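Local coordinates for pollen-specific leucine-rich repeat extensin-like protein 1 (Arabidopsis thaliana, PDB 6TME) that probably works in the pollen tube cell wall, its leucine-rich repeat domain holding a partner protein and its extensin part tying it to the wall, at residues 69-83 with 90-102. Sequence-based numbering, arbitrary orientation.
Sequences WVGPDVCSYKGVFCA and SVLVVAGIDLNHA
Val-80 and Val-94 meet obliquely on one face of an antiparallel ladder, CG1 to CG1 at 3.7 Å, while Val-80 CG2 lies alongside Ile-97 CD1, the two side chains pointing the same way. On this face too, the disulfide between Cys-75 and Cys-82 ties the 3-10 turn to the strand. Leu-92, its CG anti to the backbone N (chi1 -173°), straddles the bridge: CD2 reaches Cys-75 SG at 3.4 Å and CD1 rests on Cys-82 CB. Phe-81 belongs to the other face, where its CE2 passes 3.7 Å from Asp-98 CB and the ring stands 60° from the carboxylate plane, with Gly-96 O at the ring edge. With an alanine here, the methylene of Asp-98 would probably lose the ring beside it, and the chain of another protein a surface for one of its basic side chains. Asp-98 OD1 receives Asn-100 N in an Asx turn, and OD2 hydrogen-bonds to the backbone of that second chain. Between the faces, Phe-81 O takes Ala-95 N at 3.0 Å and, weakly, Gly-96 N, which marks a classic beta bulge. At the far end Leu-99 CD2 packs against Gly-79, 3.9 Å from its CA, on the side where a CB on this residue would clash with it. The whole is a disulfide-braced beta hairpin, part of the N-terminal cap of a leucine-rich repeat solenoid, whose strand 92-98 runs parallel to strand 120-122.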
ATOM      1  N   TRP A  69      16.681  17.478 -21.767  1.00 28.67           N
ATOM      2  CA  TRP A  69      17.447  16.227 -21.819  1.00 30.02           C
ATOM      3  C   TRP A  69      18.277  16.168 -23.109  1.00 36.78           C
ATOM      4  O   TRP A  69      17.990  15.414 -24.051  1.00 31.36           O
ATOM      5  CB  TRP A  69      16.531  15.017 -21.721  1.00 28.47           C
ATOM      6  CG  TRP A  69      15.879  14.783 -20.416  1.00 30.26           C
ATOM      7  CD1 TRP A  69      15.602  15.709 -19.444  1.00 31.35           C
ATOM      8  CD2 TRP A  69      15.406  13.528 -19.923  1.00 31.94           C
ATOM      9  NE1 TRP A  69      14.985  15.107 -18.385  1.00 40.44           N
ATOM     10  CE2 TRP A  69      14.843  13.767 -18.652  1.00 37.98           C
ATOM     11  CE3 TRP A  69      15.393  12.224 -20.436  1.00 28.77           C
ATOM     12  CZ2 TRP A  69      14.273  12.744 -17.877  1.00 28.39           C
ATOM     13  CZ3 TRP A  69      14.816  11.203 -19.662  1.00 24.50           C
ATOM     14  CH2 TRP A  69      14.269  11.473 -18.399  1.00 18.73           C
ATOM     15  N   VAL A  70      19.332  16.985 -23.139  1.00 33.75           N
ATOM     16  CA  VAL A  70      20.199  17.123 -24.311  1.00 35.34           C
ATOM     17  C   VAL A  70      21.640  17.294 -23.848  1.00 37.82           C
ATOM     18  O   VAL A  70      21.911  17.974 -22.852  1.00 34.03           O
ATOM     19  CB  VAL A  70      19.785  18.310 -25.212  1.00 35.93           C
ATOM     20  CG1 VAL A  70      18.342  18.173 -25.670  1.00 36.84           C
ATOM     21  CG2 VAL A  70      19.955  19.627 -24.482  1.00 39.06           C
ATOM     22  N   GLY A  71      22.568  16.678 -24.571  1.00 39.66           N
ATOM     23  CA  GLY A  71      23.967  16.789 -24.240  1.00 35.71           C
ATOM     24  C   GLY A  71      24.378  15.872 -23.106  1.00 43.19           C
ATOM     25  O   GLY A  71      23.547  15.288 -22.408  1.00 40.83           O
ATOM     26  N   PRO A  72      25.689  15.761 -22.875  1.00 43.75           N
ATOM     27  CA  PRO A  72      26.209  14.754 -21.940  1.00 37.08           C
ATOM     28  C   PRO A  72      26.194  15.161 -20.472  1.00 33.73           C
ATOM     29  O   PRO A  72      26.623  14.363 -19.628  1.00 39.43           O
ATOM     30  CB  PRO A  72      27.650  14.570 -22.434  1.00 41.27           C
ATOM     31  CG  PRO A  72      28.018  15.954 -22.902  1.00 44.24           C
ATOM     32  CD  PRO A  72      26.766  16.520 -23.529  1.00 34.11           C
ATOM     33  N   ASP A  73      25.729  16.362 -20.124  1.00 39.81           N
ATOM     34  CA  ASP A  73      25.554  16.738 -18.718  1.00 41.74           C
ATOM     35  C   ASP A  73      24.225  16.195 -18.168  1.00 40.94           C
ATOM     36  O   ASP A  73      23.261  16.925 -17.919  1.00 42.42           O
ATOM     37  CB  ASP A  73      25.631  18.248 -18.575  1.00 41.29           C
ATOM     38  CG  ASP A  73      25.666  18.684 -17.127  1.00 53.65           C
ATOM     39  OD1 ASP A  73      25.912  17.812 -16.257  1.00 48.40           O
ATOM     40  OD2 ASP A  73      25.431  19.887 -16.865  1.00 55.62           O
ATOM     41  N   VAL A  74      24.198  14.879 -17.930  1.00 30.58           N
ATOM     42  CA  VAL A  74      22.959  14.227 -17.486  1.00 38.56           C
ATOM     43  C   VAL A  74      22.452  14.802 -16.161  1.00 36.50           C
ATOM     44  O   VAL A  74      21.234  14.869 -15.931  1.00 35.49           O
ATOM     45  CB  VAL A  74      23.156  12.697 -17.387  1.00 35.74           C
ATOM     46  CG1 VAL A  74      23.218  12.086 -18.762  1.00 31.57           C
ATOM     47  CG2 VAL A  74      24.413  12.355 -16.599  1.00 41.69           C
ATOM     48  N   CYS A  75      23.363  15.237 -15.286  1.00 26.13           N
ATOM     49  CA  CYS A  75      22.984  15.730 -13.971  1.00 37.07           C
ATOM     50  C   CYS A  75      22.113  16.973 -14.031  1.00 40.89           C
ATOM     51  O   CYS A  75      21.408  17.270 -13.058  1.00 35.96           O
ATOM     52  CB  CYS A  75      24.250  16.001 -13.147  1.00 42.19           C
ATOM     53  SG  CYS A  75      25.168  14.485 -12.793  1.00 62.49           S
ATOM     54  N   SER A  76      22.139  17.692 -15.140  1.00 41.65           N
ATOM     55  CA  SER A  76      21.292  18.856 -15.303  1.00 34.11           C
ATOM     56  C   SER A  76      19.946  18.533 -15.946  1.00 30.22           C
ATOM     57  O   SER A  76      19.092  19.429 -16.033  1.00 41.83           O
ATOM     58  CB  SER A  76      22.035  19.909 -16.134  1.00 39.22           C
ATOM     59  OG  SER A  76      22.421  19.349 -17.376  1.00 49.52           O
ATOM     60  N   TYR A  77      19.738  17.294 -16.409  1.00 27.96           N
ATOM     61  CA  TYR A  77      18.424  16.871 -16.900  1.00 29.50           C
ATOM     62  C   TYR A  77      17.353  17.012 -15.821  1.00 27.66           C
ATOM     63  O   TYR A  77      17.560  16.643 -14.662  1.00 25.77           O
ATOM     64  CB  TYR A  77      18.451  15.408 -17.353  1.00 32.28           C
ATOM     65  CG  TYR A  77      19.186  15.105 -18.614  1.00 30.28           C
ATOM     66  CD1 TYR A  77      20.080  16.021 -19.180  1.00 36.92           C
ATOM     67  CD2 TYR A  77      18.992  13.899 -19.253  1.00 26.05           C
ATOM     68  CE1 TYR A  77      20.753  15.730 -20.355  1.00 25.62           C
ATOM     69  CE2 TYR A  77      19.651  13.587 -20.419  1.00 22.15           C
ATOM     70  CZ  TYR A  77      20.532  14.511 -20.974  1.00 32.90           C
ATOM     71  OH  TYR A  77      21.188  14.190 -22.149  1.00 32.59           O
ATOM     72  N   LYS A  78      16.188  17.522 -16.213  1.00 28.17           N
ATOM     73  CA  LYS A  78      15.085  17.666 -15.275  1.00 28.23           C
ATOM     74  C   LYS A  78      14.551  16.296 -14.874  1.00 35.71           C
ATOM     75  O   LYS A  78      14.227  15.473 -15.738  1.00 26.52           O
ATOM     76  CB  LYS A  78      13.958  18.494 -15.889  1.00 26.01           C
ATOM     77  CG  LYS A  78      12.834  18.755 -14.880  1.00 28.58           C
ATOM     78  CD  LYS A  78      11.820  19.765 -15.363  1.00 39.89           C
ATOM     79  CE  LYS A  78      10.781  20.035 -14.274  1.00 55.51           C
ATOM     80  NZ  LYS A  78       9.641  20.880 -14.741  1.00 62.84           N
ATOM     81  N   GLY A  79      14.446  16.060 -13.558  1.00 27.64           N
ATOM     82  CA  GLY A  79      13.981  14.792 -13.026  1.00 28.12           C
ATOM     83  C   GLY A  79      15.075  13.789 -12.771  1.00 32.16           C
ATOM     84  O   GLY A  79      14.794  12.689 -12.255  1.00 23.21           O
ATOM     85  N   VAL A  80      16.316  14.136 -13.097  1.00 26.52           N
ATOM     86  CA  VAL A  80      17.472  13.275 -12.881  1.00 32.12           C
ATOM     87  C   VAL A  80      18.275  13.872 -11.732  1.00 36.82           C
ATOM     88  O   VAL A  80      18.537  15.079 -11.714  1.00 37.50           O
ATOM     89  CB  VAL A  80      18.315  13.153 -14.164  1.00 26.81           C
ATOM     90  CG1 VAL A  80      19.530  12.265 -13.923  1.00 25.60           C
ATOM     91  CG2 VAL A  80      17.444  12.614 -15.316  1.00 25.86           C
ATOM     92  N   PHE A  81      18.654  13.043 -10.765  1.00 34.11           N
ATOM     93  CA  PHE A  81      19.253  13.559  -9.539  1.00 32.61           C
ATOM     94  C   PHE A  81      20.559  12.838  -9.264  1.00 30.03           C
ATOM     95  O   PHE A  81      20.582  11.622  -9.088  1.00 32.05           O
ATOM     96  CB  PHE A  81      18.276  13.435  -8.373  1.00 20.91           C
ATOM     97  CG  PHE A  81      17.046  14.310  -8.539  1.00 24.46           C
ATOM     98  CD1 PHE A  81      17.028  15.610  -8.038  1.00 25.83           C
ATOM     99  CD2 PHE A  81      15.936  13.851  -9.243  1.00 20.06           C
ATOM    100  CE1 PHE A  81      15.915  16.425  -8.197  1.00 27.98           C
ATOM    101  CE2 PHE A  81      14.821  14.662  -9.416  1.00 28.34           C
ATOM    102  CZ  PHE A  81      14.811  15.958  -8.873  1.00 26.43           C
ATOM    103  N   CYS A  82      21.646  13.591  -9.234  1.00 32.87           N
ATOM    104  CA  CYS A  82      22.986  13.051  -9.086  1.00 30.25           C
ATOM    105  C   CYS A  82      23.427  13.181  -7.632  1.00 31.01           C
ATOM    106  O   CYS A  82      22.793  13.862  -6.823  1.00 42.16           O
ATOM    107  CB  CYS A  82      23.970  13.755 -10.032  1.00 31.48           C
ATOM    108  SG  CYS A  82      23.794  13.265 -11.786  1.00 52.42           S
ATOM    109  N   ALA A  83      24.518  12.496  -7.307  1.00 27.04           N
ATOM    110  CA  ALA A  83      24.986  12.347  -5.934  1.00 33.81           C
ATOM    111  C   ALA A  83      26.395  11.758  -5.967  1.00 31.95           C
ATOM    112  O   ALA A  83      26.813  11.205  -6.989  1.00 32.28           O
ATOM    113  CB  ALA A  83      24.050  11.441  -5.114  1.00 26.30           C
ATOM    114  N   SER A  90      34.102  11.131  -4.302  1.00 45.22           N
ATOM    115  CA  SER A  90      34.675  11.942  -5.366  1.00 42.38           C
ATOM    116  C   SER A  90      34.139  11.578  -6.752  1.00 40.57           C
ATOM    117  O   SER A  90      34.420  12.290  -7.724  1.00 38.60           O
ATOM    118  CB  SER A  90      36.194  11.801  -5.356  1.00 40.80           C
ATOM    119  OG  SER A  90      36.552  10.553  -5.906  1.00 51.33           O
ATOM    120  N   VAL A  91      33.386  10.492  -6.871  1.00 34.28           N
ATOM    121  CA  VAL A  91      32.748  10.099  -8.121  1.00 36.11           C
ATOM    122  C   VAL A  91      31.289  10.554  -8.127  1.00 40.27           C
ATOM    123  O   VAL A  91      30.584  10.454  -7.111  1.00 43.32           O
ATOM    124  CB  VAL A  91      32.865   8.581  -8.335  1.00 36.12           C
ATOM    125  CG1 VAL A  91      32.072   8.159  -9.583  1.00 33.66           C
ATOM    126  CG2 VAL A  91      34.348   8.203  -8.449  1.00 31.53           C
ATOM    127  N   LEU A  92      30.851  11.077  -9.273  1.00 31.47           N
ATOM    128  CA  LEU A  92      29.495  11.560  -9.504  1.00 40.78           C
ATOM    129  C   LEU A  92      28.687  10.470 -10.189  1.00 40.06           C
ATOM    130  O   LEU A  92      29.147   9.909 -11.187  1.00 37.08           O
ATOM    131  CB  LEU A  92      29.512  12.808 -10.392  1.00 37.01           C
ATOM    132  CG  LEU A  92      28.191  13.564 -10.603  1.00 35.71           C
ATOM    133  CD1 LEU A  92      27.704  14.178  -9.295  1.00 31.62           C
ATOM    134  CD2 LEU A  92      28.354  14.643 -11.678  1.00 39.36           C
ATOM    135  N   VAL A  93      27.482  10.180  -9.660  1.00 29.82           N
ATOM    136  CA  VAL A  93      26.604   9.142 -10.207  1.00 29.84           C
ATOM    137  C   VAL A  93      25.169   9.649 -10.267  1.00 25.13           C
ATOM    138  O   VAL A  93      24.777  10.556  -9.524  1.00 27.96           O
ATOM    139  CB  VAL A  93      26.647   7.822  -9.388  1.00 28.89           C
ATOM    140  CG1 VAL A  93      28.075   7.296  -9.233  1.00 26.43           C
ATOM    141  CG2 VAL A  93      25.969   7.992  -8.021  1.00 28.87           C
ATOM    142  N   VAL A  94      24.389   9.068 -11.179  1.00 27.61           N
ATOM    143  CA  VAL A  94      22.943   9.278 -11.225  1.00 26.96           C
ATOM    144  C   VAL A  94      22.318   8.335 -10.199  1.00 25.51           C
ATOM    145  O   VAL A  94      22.331   7.112 -10.371  1.00 25.70           O
ATOM    146  CB  VAL A  94      22.371   9.035 -12.629  1.00 29.63           C
ATOM    147  CG1 VAL A  94      20.840   9.044 -12.593  1.00 21.94           C
ATOM    148  CG2 VAL A  94      22.879  10.087 -13.618  1.00 34.76           C
ATOM    149  N   ALA A  95      21.772   8.903  -9.133  1.00 21.57           N
ATOM    150  CA  ALA A  95      21.304   8.140  -7.987  1.00 18.47           C
ATOM    151  C   ALA A  95      19.799   8.123  -7.883  1.00 26.84           C
ATOM    152  O   ALA A  95      19.246   7.299  -7.135  1.00 25.92           O
ATOM    153  CB  ALA A  95      21.881   8.716  -6.676  1.00 19.35           C
ATOM    154  N   GLY A  96      19.129   9.007  -8.606  1.00 23.85           N
ATOM    155  CA  GLY A  96      17.703   9.152  -8.458  1.00 27.17           C
ATOM    156  C   GLY A  96      17.033   9.631  -9.725  1.00 29.09           C
ATOM    157  O   GLY A  96      17.598  10.404 -10.504  1.00 26.56           O
ATOM    158  N   ILE A  97      15.820   9.144  -9.935  1.00 21.28           N
ATOM    159  CA  ILE A  97      14.946   9.595 -10.994  1.00 19.33           C
ATOM    160  C   ILE A  97      13.632   9.956 -10.328  1.00 21.42           C
ATOM    161  O   ILE A  97      13.132   9.196  -9.498  1.00 28.58           O
ATOM    162  CB  ILE A  97      14.754   8.496 -12.048  1.00 18.60           C
ATOM    163  CG1 ILE A  97      16.102   8.150 -12.683  1.00 21.50           C
ATOM    164  CG2 ILE A  97      13.679   8.908 -13.035  1.00 22.67           C
ATOM    165  CD1 ILE A  97      16.590   9.168 -13.685  1.00 26.26           C
ATOM    166  N   ASP A  98      13.107  11.134 -10.636  1.00 23.45           N
ATOM    167  CA  ASP A  98      11.841  11.555 -10.054  1.00 21.82           C
ATOM    168  C   ASP A  98      11.112  12.383 -11.102  1.00 22.77           C
ATOM    169  O   ASP A  98      11.449  13.547 -11.310  1.00 32.23           O
ATOM    170  CB  ASP A  98      12.021  12.328  -8.761  1.00 17.61           C
ATOM    171  CG  ASP A  98      10.699  12.539  -8.017  1.00 35.30           C
ATOM    172  OD1 ASP A  98       9.614  12.504  -8.658  1.00 29.77           O
ATOM    173  OD2 ASP A  98      10.744  12.725  -6.777  1.00 49.00           O
ATOM    174  N   LEU A  99      10.102  11.764 -11.723  1.00 27.08           N
ATOM    175  CA  LEU A  99       9.208  12.367 -12.700  1.00 28.96           C
ATOM    176  C   LEU A  99       7.759  12.388 -12.198  1.00 29.37           C
ATOM    177  O   LEU A  99       6.822  12.405 -13.003  1.00 27.12           O
ATOM    178  CB  LEU A  99       9.303  11.608 -14.029  1.00 28.58           C
ATOM    179  CG  LEU A  99      10.712  11.555 -14.641  1.00 31.22           C
ATOM    180  CD1 LEU A  99      10.811  10.583 -15.854  1.00 18.08           C
ATOM    181  CD2 LEU A  99      11.160  12.974 -15.025  1.00 21.73           C
ATOM    182  N   ASN A 100       7.558  12.371 -10.875  1.00 18.86           N
ATOM    183  CA  ASN A 100       6.211  12.358 -10.312  1.00 24.63           C
ATOM    184  C   ASN A 100       5.350  13.438 -10.944  1.00 19.96           C
ATOM    185  O   ASN A 100       5.757  14.599 -11.033  1.00 23.01           O
ATOM    186  CB  ASN A 100       6.238  12.552  -8.791  1.00 21.32           C
ATOM    187  CG  ASN A 100       6.587  11.296  -8.055  1.00 24.06           C
ATOM    188  OD1 ASN A 100       6.674  10.217  -8.642  1.00 33.26           O
ATOM    189  ND2 ASN A 100       6.806  11.423  -6.762  1.00 25.29           N
ATOM    190  N   HIS A 101       4.177  13.024 -11.434  1.00 25.91           N
ATOM    191  CA  HIS A 101       3.149  13.915 -11.969  1.00 25.18           C
ATOM    192  C   HIS A 101       3.495  14.525 -13.321  1.00 28.95           C
ATOM    193  O   HIS A 101       2.850  15.498 -13.725  1.00 28.80           O
ATOM    194  CB  HIS A 101       2.832  15.038 -10.985  1.00 26.16           C
ATOM    195  CG  HIS A 101       2.278  14.544  -9.691  1.00 48.14           C
ATOM    196  ND1 HIS A 101       3.049  14.405  -8.558  1.00 56.12           N
ATOM    197  CD2 HIS A 101       1.037  14.118  -9.359  1.00 50.69           C
ATOM    198  CE1 HIS A 101       2.301  13.937  -7.575  1.00 56.49           C
ATOM    199  NE2 HIS A 101       1.077  13.752  -8.036  1.00 50.16           N
ATOM    200  N   ALA A 102       4.499  13.998 -14.043  1.00 21.47           N
ATOM    201  CA  ALA A 102       4.784  14.541 -15.372  1.00 23.00           C
ATOM    202  C   ALA A 102       3.825  14.036 -16.455  1.00 30.77           C
ATOM    203  O   ALA A 102       3.854  14.562 -17.568  1.00 38.07           O
ATOM    204  CB  ALA A 102       6.232  14.248 -15.773  1.00 24.45           C
TER